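Phosphodiesterase (Salpingoeca rosetta, PDB 7D7P) is an all-helical phosphodiesterase of the HD superfamily that carries a zinc ion and a magnesium ion in its core. Local coordinates at residues A[104-109]-A[261-266]; A[128-133]-A[239-244]; A[270-275]-A[303-308]. All coordinates share one frame; numbering follows the deposited sequence.

Contact 1 of 3, residues A[104-109]-A[261-266]; sequences NPFHNW and LHNPIK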
loop_
_atom_site.group_PDB
_atom_site.type_symbol
_atom_site.label_atom_id
_atom_site.label_comp_id
_atom_site.label_asym_id
_atom_site.label_seq_id
_atom_site.Cartn_x
_atom_site.Cartn_y
_atom_site.Cartn_z
ATOM N N ASN A 104 -29.210 -8.853 -10.661
ATOM C CA ASN A 104 -28.260 -7.763 -10.522
ATOM C C ASN A 104 -26.983 -8.076 -11.298
ATOM O O ASN A 104 -26.687 -9.240 -11.585
ATOM C CB ASN A 104 -27.932 -7.531 -9.048
ATOM C CG ASN A 104 -29.157 -7.187 -8.223
ATOM O OD1 ASN A 104 -29.916 -6.278 -8.561
ATOM N ND2 ASN A 104 -29.359 -7.921 -7.134
ATOM N N PRO A 105 -26.213 -7.045 -11.662
ATOM C CA PRO A 105 -24.930 -7.307 -12.340
ATOM C C PRO A 105 -23.941 -8.086 -11.489
ATOM O O PRO A 105 -23.255 -8.974 -12.007
ATOM C CB PRO A 105 -24.413 -5.896 -12.663
ATOM C CG PRO A 105 -25.631 -5.034 -12.679
ATOM C CD PRO A 105 -26.552 -5.612 -11.644
ATOM N N PHE A 106 -23.845 -7.781 -10.195
ATOM C CA PHE A 106 -22.909 -8.458 -9.302
ATOM C C PHE A 106 -23.613 -9.337 -8.283
ATOM O O PHE A 106 -23.335 -10.537 -8.199
ATOM C CB PHE A 106 -22.015 -7.431 -8.590
ATOM C CG PHE A 106 -20.944 -8.053 -7.728
ATOM C CD1 PHE A 106 -21.224 -8.468 -6.432
ATOM C CD2 PHE A 106 -19.657 -8.216 -8.213
ATOM C CE1 PHE A 106 -20.248 -9.040 -5.643
ATOM C CE2 PHE A 106 -18.673 -8.784 -7.426
ATOM C CZ PHE A 106 -18.969 -9.199 -6.140
ATOM N N HIS A 107 -24.513 -8.772 -7.474
ATOM C CA HIS A 107 -25.128 -9.509 -6.370
ATOM C C HIS A 107 -26.262 -10.365 -6.924
ATOM O O HIS A 107 -27.450 -10.065 -6.777
ATOM C CB HIS A 107 -25.613 -8.555 -5.284
ATOM C CG HIS A 107 -24.505 -7.887 -4.528
ATOM N ND1 HIS A 107 -24.030 -6.634 -4.854
ATOM C CD2 HIS A 107 -23.776 -8.300 -3.465
ATOM C CE1 HIS A 107 -23.059 -6.304 -4.022
ATOM N NE2 HIS A 107 -22.884 -7.299 -3.170
ATOM N N ASN A 108 -25.874 -11.464 -7.571
ATOM C CA ASN A 108 -26.824 -12.336 -8.249
ATOM C C ASN A 108 -26.598 -13.793 -7.857
ATOM O O ASN A 108 -25.781 -14.090 -6.979
ATOM C CB ASN A 108 -26.712 -12.165 -9.769
ATOM C CG ASN A 108 -25.275 -12.250 -10.268
ATOM O OD1 ASN A 108 -24.522 -13.143 -9.879
ATOM N ND2 ASN A 108 -24.889 -11.317 -11.135
ATOM N N TRP A 109 -27.315 -14.708 -8.515
ATOM C CA TRP A 109 -27.204 -16.127 -8.183
ATOM C C TRP A 109 -25.804 -16.662 -8.446
ATOM O O TRP A 109 -25.343 -17.566 -7.741
ATOM C CB TRP A 109 -28.242 -16.923 -8.973
ATOM C CG TRP A 109 -27.984 -18.409 -9.071
ATOM C CD1 TRP A 109 -27.640 -19.107 -10.195
ATOM C CD2 TRP A 109 -28.097 -19.378 -8.019
ATOM N NE1 TRP A 109 -27.520 -20.443 -9.906
ATOM C CE2 TRP A 109 -27.795 -20.637 -8.578
ATOM C CE3 TRP A 109 -28.421 -19.303 -6.662
ATOM C CZ2 TRP A 109 -27.800 -21.809 -7.825
ATOM C CZ3 TRP A 109 -28.425 -20.469 -5.915
ATOM C CH2 TRP A 109 -28.118 -21.705 -6.498
ATOM N N LEU A 261 -15.333 -11.919 -0.507
ATOM C CA LEU A 261 -14.445 -11.044 -1.272
ATOM C C LEU A 261 -13.569 -11.869 -2.217
ATOM O O LEU A 261 -12.342 -11.882 -2.130
ATOM C CB LEU A 261 -13.599 -10.199 -0.326
ATOM C CG LEU A 261 -14.344 -9.394 0.742
ATOM C CD1 LEU A 261 -13.367 -8.619 1.617
ATOM C CD2 LEU A 261 -15.356 -8.456 0.102
ATOM N N HIS A 262 -14.232 -12.569 -3.139
ATOM C CA HIS A 262 -13.540 -13.497 -4.027
ATOM C C HIS A 262 -12.890 -12.821 -5.228
ATOM O O HIS A 262 -12.054 -13.452 -5.886
ATOM C CB HIS A 262 -14.507 -14.585 -4.513
ATOM C CG HIS A 262 -15.730 -14.055 -5.197
ATOM N ND1 HIS A 262 -15.694 -13.468 -6.444
ATOM C CD2 HIS A 262 -17.027 -14.029 -4.807
ATOM C CE1 HIS A 262 -16.916 -13.100 -6.792
ATOM N NE2 HIS A 262 -17.743 -13.429 -5.815
ATOM N N ASN A 263 -13.238 -11.568 -5.524
ATOM C CA ASN A 263 -12.716 -10.912 -6.724
ATOM C C ASN A 263 -11.191 -10.863 -6.775
ATOM O O ASN A 263 -10.623 -11.284 -7.800
ATOM C CB ASN A 263 -13.315 -9.505 -6.845
ATOM C CG ASN A 263 -14.711 -9.516 -7.425
ATOM O OD1 ASN A 263 -15.364 -10.556 -7.482
ATOM N ND2 ASN A 263 -15.181 -8.350 -7.856
ATOM N N PRO A 264 -10.471 -10.382 -5.755
ATOM C CA PRO A 264 -9.013 -10.253 -5.890
ATOM C C PRO A 264 -8.242 -11.560 -5.780
ATOM O O PRO A 264 -7.026 -11.552 -6.016
ATOM C CB PRO A 264 -8.632 -9.305 -4.735
ATOM C CG PRO A 264 -9.930 -8.779 -4.192
ATOM C CD PRO A 264 -10.927 -9.848 -4.459
ATOM N N ILE A 265 -8.882 -12.672 -5.431
ATOM C CA ILE A 265 -8.182 -13.943 -5.295
ATOM C C ILE A 265 -8.485 -14.875 -6.469
ATOM O O ILE A 265 -8.225 -16.073 -6.391
ATOM C CB ILE A 265 -8.490 -14.615 -3.948
ATOM C CG1 ILE A 265 -9.988 -14.888 -3.798
ATOM C CG2 ILE A 265 -7.983 -13.759 -2.796
ATOM C CD1 ILE A 265 -10.349 -15.565 -2.491
ATOM N N LYS A 266 -9.016 -14.337 -7.555
ATOM C CA LYS A 266 -9.295 -15.061 -8.782
ATOM C C LYS A 266 -8.371 -14.587 -9.901
ATOM O O LYS A 266 -7.707 -13.550 -9.776
ATOM C CB LYS A 266 -10.763 -14.862 -9.183
ATOM C CG LYS A 266 -11.757 -15.569 -8.274
ATOM C CD LYS A 266 -11.661 -17.076 -8.418
ATOM C CE LYS A 266 -12.676 -17.787 -7.532
ATOM N NZ LYS A 266 -12.674 -19.259 -7.779
#

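Contact 2 of 3, residues A[128-133]-A[239-244]; sequences TEFITE and INLAEN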
loop_
_atom_site.group_PDB
_atom_site.type_symbol
_atom_site.label_atom_id
_atom_site.label_comp_id
_atom_site.label_asym_id
_atom_site.label_seq_id
_atom_site.Cartn_x
_atom_site.Cartn_y
_atom_site.Cartn_z
ATOM N N THR A 128 -10.558 -28.927 8.003
ATOM C CA THR A 128 -10.965 -30.329 8.046
ATOM C C THR A 128 -10.824 -30.955 9.430
ATOM O O THR A 128 -11.493 -31.956 9.712
ATOM C CB THR A 128 -10.154 -31.156 7.045
ATOM O OG1 THR A 128 -8.763 -31.081 7.378
ATOM C CG2 THR A 128 -10.366 -30.642 5.633
ATOM N N GLU A 129 -9.984 -30.400 10.303
ATOM C CA GLU A 129 -9.674 -31.054 11.566
ATOM C C GLU A 129 -10.282 -30.371 12.786
ATOM O O GLU A 129 -10.051 -30.834 13.908
ATOM C CB GLU A 129 -8.154 -31.173 11.735
ATOM C CG GLU A 129 -7.513 -32.160 10.762
ATOM C CD GLU A 129 -6.275 -32.832 11.330
ATOM O OE1 GLU A 129 -5.873 -32.484 12.460
ATOM O OE2 GLU A 129 -5.704 -33.706 10.642
ATOM N N PHE A 130 -11.053 -29.296 12.614
ATOM C CA PHE A 130 -11.777 -28.722 13.743
ATOM C C PHE A 130 -13.245 -28.422 13.474
ATOM O O PHE A 130 -14.025 -28.401 14.434
ATOM C CB PHE A 130 -11.085 -27.444 14.257
ATOM C CG PHE A 130 -10.919 -26.355 13.225
ATOM C CD1 PHE A 130 -11.961 -25.489 12.929
ATOM C CD2 PHE A 130 -9.702 -26.169 12.587
ATOM C CE1 PHE A 130 -11.800 -24.479 11.995
ATOM C CE2 PHE A 130 -9.537 -25.159 11.654
ATOM C CZ PHE A 130 -10.588 -24.314 11.358
ATOM N N ILE A 131 -13.659 -28.208 12.223
ATOM C CA ILE A 131 -15.067 -27.949 11.947
ATOM C C ILE A 131 -15.879 -29.213 12.201
ATOM O O ILE A 131 -15.423 -30.335 11.940
ATOM C CB ILE A 131 -15.260 -27.433 10.509
ATOM C CG1 ILE A 131 -16.630 -26.766 10.360
ATOM C CG2 ILE A 131 -15.118 -28.555 9.489
ATOM C CD1 ILE A 131 -16.869 -26.155 8.993
ATOM N N THR A 132 -17.083 -29.038 12.735
ATOM C CA THR A 132 -17.976 -30.162 12.964
ATOM C C THR A 132 -18.854 -30.401 11.741
ATOM O O THR A 132 -18.945 -29.574 10.831
ATOM C CB THR A 132 -18.845 -29.929 14.203
ATOM O OG1 THR A 132 -19.932 -29.054 13.869
ATOM C CG2 THR A 132 -18.022 -29.313 15.327
ATOM N N GLU A 133 -19.515 -31.561 11.735
ATOM C CA GLU A 133 -20.382 -31.920 10.618
ATOM C C GLU A 133 -21.542 -30.944 10.479
ATOM O O GLU A 133 -21.897 -30.546 9.364
ATOM C CB GLU A 133 -20.903 -33.345 10.800
ATOM C CG GLU A 133 -21.385 -33.992 9.519
ATOM C CD GLU A 133 -20.251 -34.285 8.562
ATOM O OE1 GLU A 133 -19.174 -34.714 9.030
ATOM O OE2 GLU A 133 -20.434 -34.086 7.343
ATOM N N ILE A 239 -5.398 -21.726 19.316
ATOM C CA ILE A 239 -4.981 -22.850 20.149
ATOM C C ILE A 239 -6.186 -23.755 20.364
ATOM O O ILE A 239 -7.146 -23.372 21.045
ATOM C CB ILE A 239 -4.396 -22.386 21.491
ATOM N N ASN A 240 -6.133 -24.958 19.789
ATOM C CA ASN A 240 -7.149 -25.996 19.969
ATOM C C ASN A 240 -8.548 -25.467 19.640
ATOM O O ASN A 240 -9.405 -25.286 20.506
ATOM C CB ASN A 240 -7.098 -26.567 21.390
ATOM C CG ASN A 240 -7.875 -27.866 21.524
ATOM O OD1 ASN A 240 -8.260 -28.262 22.625
ATOM N ND2 ASN A 240 -8.111 -28.534 20.399
ATOM N N LEU A 241 -8.757 -25.239 18.342
ATOM C CA LEU A 241 -10.048 -24.753 17.876
ATOM C C LEU A 241 -11.154 -25.786 18.051
ATOM O O LEU A 241 -12.323 -25.408 18.176
ATOM C CB LEU A 241 -9.950 -24.332 16.409
ATOM C CG LEU A 241 -9.233 -23.002 16.154
ATOM C CD1 LEU A 241 -8.884 -22.840 14.681
ATOM C CD2 LEU A 241 -10.083 -21.840 16.639
ATOM N N ALA A 242 -10.811 -27.077 18.078
ATOM C CA ALA A 242 -11.823 -28.120 18.187
ATOM C C ALA A 242 -12.541 -28.107 19.530
ATOM O O ALA A 242 -13.597 -28.735 19.658
ATOM C CB ALA A 242 -11.190 -29.492 17.950
ATOM N N GLU A 243 -12.003 -27.408 20.528
ATOM C CA GLU A 243 -12.621 -27.338 21.846
ATOM C C GLU A 243 -13.213 -25.978 22.174
ATOM O O GLU A 243 -14.138 -25.905 22.985
ATOM C CB GLU A 243 -11.603 -27.710 22.932
ATOM N N ASN A 244 -12.709 -24.904 21.569
ATOM C CA ASN A 244 -13.202 -23.550 21.825
ATOM C C ASN A 244 -14.290 -23.239 20.803
ATOM O O ASN A 244 -14.000 -22.933 19.643
ATOM C CB ASN A 244 -12.060 -22.542 21.761
ATOM C CG ASN A 244 -12.392 -21.235 22.461
ATOM O OD1 ASN A 244 -13.559 -20.861 22.590
ATOM N ND2 ASN A 244 -11.362 -20.530 22.914
#

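Contact 3 of 3, residues A[270-275]-A[303-308]; sequences SNKRWS and NDEESL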
loop_
_atom_site.group_PDB
_atom_site.type_symbol
_atom_site.label_atom_id
_atom_site.label_comp_id
_atom_site.label_asym_id
_atom_site.label_seq_id
_atom_site.Cartn_x
_atom_site.Cartn_y
_atom_site.Cartn_z
ATOM N N SER A 270 -11.208 -12.882 -14.341
ATOM C CA SER A 270 -12.328 -12.980 -13.411
ATOM C C SER A 270 -12.406 -11.749 -12.517
ATOM O O SER A 270 -13.501 -11.238 -12.248
ATOM C CB SER A 270 -12.201 -14.258 -12.576
ATOM O OG SER A 270 -13.087 -14.242 -11.471
ATOM N N ASN A 271 -11.251 -11.257 -12.055
ATOM C CA ASN A 271 -11.218 -10.048 -11.237
ATOM C C ASN A 271 -11.848 -8.867 -11.971
ATOM O O ASN A 271 -12.636 -8.113 -11.387
ATOM C CB ASN A 271 -9.773 -9.731 -10.842
ATOM C CG ASN A 271 -9.670 -8.693 -9.725
ATOM O OD1 ASN A 271 -8.568 -8.365 -9.272
ATOM N ND2 ASN A 271 -10.806 -8.176 -9.278
ATOM N N LYS A 272 -11.526 -8.703 -13.256
ATOM C CA LYS A 272 -11.973 -7.523 -13.989
ATOM C C LYS A 272 -13.461 -7.586 -14.318
ATOM O O LYS A 272 -14.163 -6.573 -14.219
ATOM C CB LYS A 272 -11.151 -7.362 -15.268
ATOM C CG LYS A 272 -11.371 -6.037 -15.974
ATOM C CD LYS A 272 -10.676 -6.007 -17.325
ATOM C CE LYS A 272 -10.611 -4.593 -17.870
ATOM N NZ LYS A 272 -11.933 -3.911 -17.777
ATOM N N ARG A 273 -13.960 -8.757 -14.723
ATOM C CA ARG A 273 -15.364 -8.860 -15.115
ATOM C C ARG A 273 -16.294 -8.632 -13.929
ATOM O O ARG A 273 -17.318 -7.952 -14.058
ATOM C CB ARG A 273 -15.639 -10.224 -15.750
ATOM C CG ARG A 273 -14.982 -10.423 -17.105
ATOM C CD ARG A 273 -15.115 -11.863 -17.577
ATOM N NE ARG A 273 -16.477 -12.188 -17.985
ATOM C CZ ARG A 273 -16.894 -13.412 -18.296
ATOM N NH1 ARG A 273 -16.053 -14.438 -18.238
ATOM N NH2 ARG A 273 -18.153 -13.614 -18.659
ATOM N N TRP A 274 -15.959 -9.199 -12.768
ATOM C CA TRP A 274 -16.810 -9.024 -11.596
ATOM C C TRP A 274 -16.703 -7.609 -11.040
ATOM O O TRP A 274 -17.704 -7.036 -10.594
ATOM C CB TRP A 274 -16.448 -10.051 -10.526
ATOM C CG TRP A 274 -16.966 -11.427 -10.809
ATOM C CD1 TRP A 274 -16.274 -12.465 -11.363
ATOM C CD2 TRP A 274 -18.287 -11.917 -10.549
ATOM N NE1 TRP A 274 -17.082 -13.573 -11.463
ATOM C CE2 TRP A 274 -18.323 -13.263 -10.971
ATOM C CE3 TRP A 274 -19.442 -11.350 -10.001
ATOM C CZ2 TRP A 274 -19.468 -14.050 -10.861
ATOM C CZ3 TRP A 274 -20.582 -12.135 -9.894
ATOM C CH2 TRP A 274 -20.586 -13.469 -10.322
ATOM N N SER A 275 -15.499 -7.029 -11.058
ATOM C CA SER A 275 -15.334 -5.660 -10.575
ATOM C C SER A 275 -16.090 -4.670 -11.451
ATOM O O SER A 275 -16.664 -3.698 -10.946
ATOM C CB SER A 275 -13.851 -5.295 -10.513
ATOM O OG SER A 275 -13.212 -5.945 -9.428
ATOM N N ASN A 303 -17.254 5.730 -13.592
ATOM C CA ASN A 303 -17.955 4.839 -14.506
ATOM C C ASN A 303 -17.107 4.401 -15.696
ATOM O O ASN A 303 -17.658 3.872 -16.668
ATOM C CB ASN A 303 -19.242 5.503 -15.009
ATOM C CG ASN A 303 -18.975 6.760 -15.816
ATOM O OD1 ASN A 303 -17.880 7.319 -15.771
ATOM N ND2 ASN A 303 -19.983 7.216 -16.553
ATOM N N ASP A 304 -15.795 4.595 -15.654
ATOM C CA ASP A 304 -14.920 4.201 -16.752
ATOM C C ASP A 304 -13.867 3.218 -16.249
ATOM O O ASP A 304 -13.832 2.855 -15.071
ATOM C CB ASP A 304 -14.269 5.426 -17.400
ATOM C CG ASP A 304 -13.676 6.380 -16.383
ATOM O OD1 ASP A 304 -12.819 5.946 -15.584
ATOM O OD2 ASP A 304 -14.063 7.567 -16.385
ATOM N N GLU A 305 -13.000 2.787 -17.169
ATOM C CA GLU A 305 -11.975 1.807 -16.827
ATOM C C GLU A 305 -10.925 2.388 -15.887
ATOM O O GLU A 305 -10.395 1.666 -15.035
ATOM C CB GLU A 305 -11.312 1.276 -18.098
ATOM C CG GLU A 305 -10.466 0.031 -17.890
ATOM C CD GLU A 305 -9.922 -0.529 -19.193
ATOM O OE1 GLU A 305 -9.349 0.247 -19.986
ATOM O OE2 GLU A 305 -10.073 -1.747 -19.427
ATOM N N GLU A 306 -10.607 3.677 -16.027
ATOM C CA GLU A 306 -9.619 4.289 -15.145
ATOM C C GLU A 306 -10.125 4.353 -13.710
ATOM O O GLU A 306 -9.363 4.113 -12.765
ATOM C CB GLU A 306 -9.253 5.686 -15.647
ATOM C CG GLU A 306 -8.199 6.382 -14.800
ATOM C CD GLU A 306 -7.912 7.795 -15.268
ATOM O OE1 GLU A 306 -8.686 8.319 -16.097
ATOM O OE2 GLU A 306 -6.909 8.381 -14.809
ATOM N N SER A 307 -11.406 4.679 -13.526
ATOM C CA SER A 307 -11.983 4.674 -12.187
ATOM C C SER A 307 -12.004 3.268 -11.604
ATOM O O SER A 307 -11.791 3.086 -10.401
ATOM C CB SER A 307 -13.393 5.261 -12.220
ATOM O OG SER A 307 -13.367 6.631 -12.578
ATOM N N LEU A 308 -12.259 2.264 -12.446
ATOM C CA LEU A 308 -12.269 0.883 -11.976
ATOM C C LEU A 308 -10.905 0.480 -11.433
ATOM O O LEU A 308 -10.800 -0.069 -10.329
ATOM C CB LEU A 308 -12.698 -0.048 -13.111
ATOM C CG LEU A 308 -12.876 -1.521 -12.746
ATOM C CD1 LEU A 308 -14.003 -1.688 -11.737
ATOM C CD2 LEU A 308 -13.141 -2.348 -13.995
#

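Contact 1 of 3, residues A[104-109]-A[261-266]
Phe106 reaches out of the loop before helix 109-126 to meet Asn263 and His262, in the turn that links helices 245-260 and 268-291. Ahead of it, Asn104 folds back over its own loop: its ND2 donates to His107 O at 2.9 Å with a nearly straight N-H...O angle of 170°. Pro105 carries the chain on to Phe106. With CG anti to the backbone N (chi1 -175°), the phenyl ring is sent across the gap, and CE2 stops 3.5 Å from Asn263 ND2, which also has a weak hydrogen bond with Ser275 OG. The amide nitrogen sits at the ring edge, near its plane, and the amide and ring planes are 67° apart. Phe106 CZ lies a looser 4.4 Å from His262 NE2. His107 turns the face of its imidazole to the edge of the phenyl, Phe106 CD1 standing 3.6 Å above the ring centre. Glu281 holds both Phe106 N and His107 ND1. Asn108 then ties the loop down, ND2 donating to Asn104 O at 2.8 Å, while its OD1 caps the following helix. His111 is a zinc ligand, and His262 NE2 is hydrogen-bonded to its ND1, which places His262 in the second shell of the metal. No hydrogen bond joins the two segments. Their meeting therefore rests on van der Waals contact of one buried ring with an amide and an imidazole, while the polar groups are spent on the loop itself, on helix 268-291 and on the histidine that binds zinc.

Contact 2 of 3, residues A[128-133]-A[239-244]
Phe130 and Leu241 form the tight part of this meeting between two loops. Their side chains run side by side in the same direction, and the leucine covers one face of the phenyl ring. Leu241 CD1 stands 3.9 Å from the centroid of the Phe130 ring and only 12° off its normal, a CH-pi contact set over the middle of the ring. Leu241 CB adds to it at the base, 3.9 Å from Phe130 CG. In the phenylalanine, CG lies between the backbone N and the carbonyl carbon (chi1 58°), which puts the ring alongside Leu241. Phe130 CB is 3.8 Å from Ala242 N, and the backbones are nearest there, the CA atoms of Phe130 and Ala242 being 4.5 Å apart.

Toward solvent the packing thins. Ala242 is exposed, and its methyl makes looser contacts, with CB 4.2 Å from Phe130 CB and 4.4 Å from Glu129 O. No hydrogen bond crosses between the loops, and polar links run elsewhere: Leu241 O accepts from Arg248 NH1, and the Phe130 side chain touches Arg248 too.

Both loops end in helix N-caps, Thr132 ahead of helix 133-145 and Asn244 ahead of helix 245-260. The arrangement is thus an apolar loop-to-loop contact at the N-terminal ends of two helices, in the all-helical fold of an HD-type phosphodiesterase.

Contact 3 of 3, residues A[270-275]-A[303-308]
Helix 268-291 packs here against the first turn of helix 305-330, with Ser275 and Leu308 on the buried side and Lys272 and Glu305 on the more exposed side. The backbones are nearest at Ser275 and Leu308, whose CA atoms lie 7.4 Å apart. Leu308 has CG anti to its backbone N (chi1 -175°), which carries its branched end against the neighbouring helix: CD1 rests 3.4 Å from Ser275 O and 3.8 Å from Ser275 CB. The same side chain also touches Ala276, Gln279 and Trp348, so it packs on both helices 268-291 and 336-359.

On the more exposed side, Lys272 stretches out and bends only at its last torsion (chi4 -48°), its side chain crossing that of Glu305 at about a right angle. NZ reaches Glu305 OE2 at 3.3 Å, a salt bridge whose hydrogen bond is weak. CE is just as close to that oxygen, so the carboxylate lies beside the end of the lysine chain instead of straight ahead of it. The other oxygen, Glu305 OE1, is hydrogen-bonded to Tyr355 OH on helix 336-359.

Asp304 caps the incoming helix. Its OD1 accepts from Ser307 N at 2.8 Å, nearly along the C-O axis, and from Ser307 OG at 3.1 Å, from above the carboxylate plane. The chemistry thus divides in two: a leucine methyl pressed on a helix backbone makes the buried join, whereas the long ion pair is likely to add modestly, with the glutamate shared between lysine and tyrosine.

How the contacts relate
From the N terminus, the loop at 104-109 opens contact 1, which closes only at 261-266 after more than 150 residues of mostly helical chain. Within that span lies contact 2, where 128-133 meets 239-244 and brings the entry to helix 133-145 beside the entry to helix 245-260; its centre is about 29 Å from that of contact 1. Contact 3 follows in series, a short closure joining helix 268-291 to the start of helix 305-330. Contacts 1 and 3 touch: Asn263 OD1 is 3.3 Å from Trp274 CB. Contacts 2 and 3 lie on opposite sides of the chain's centre, with contact 1 near the metals.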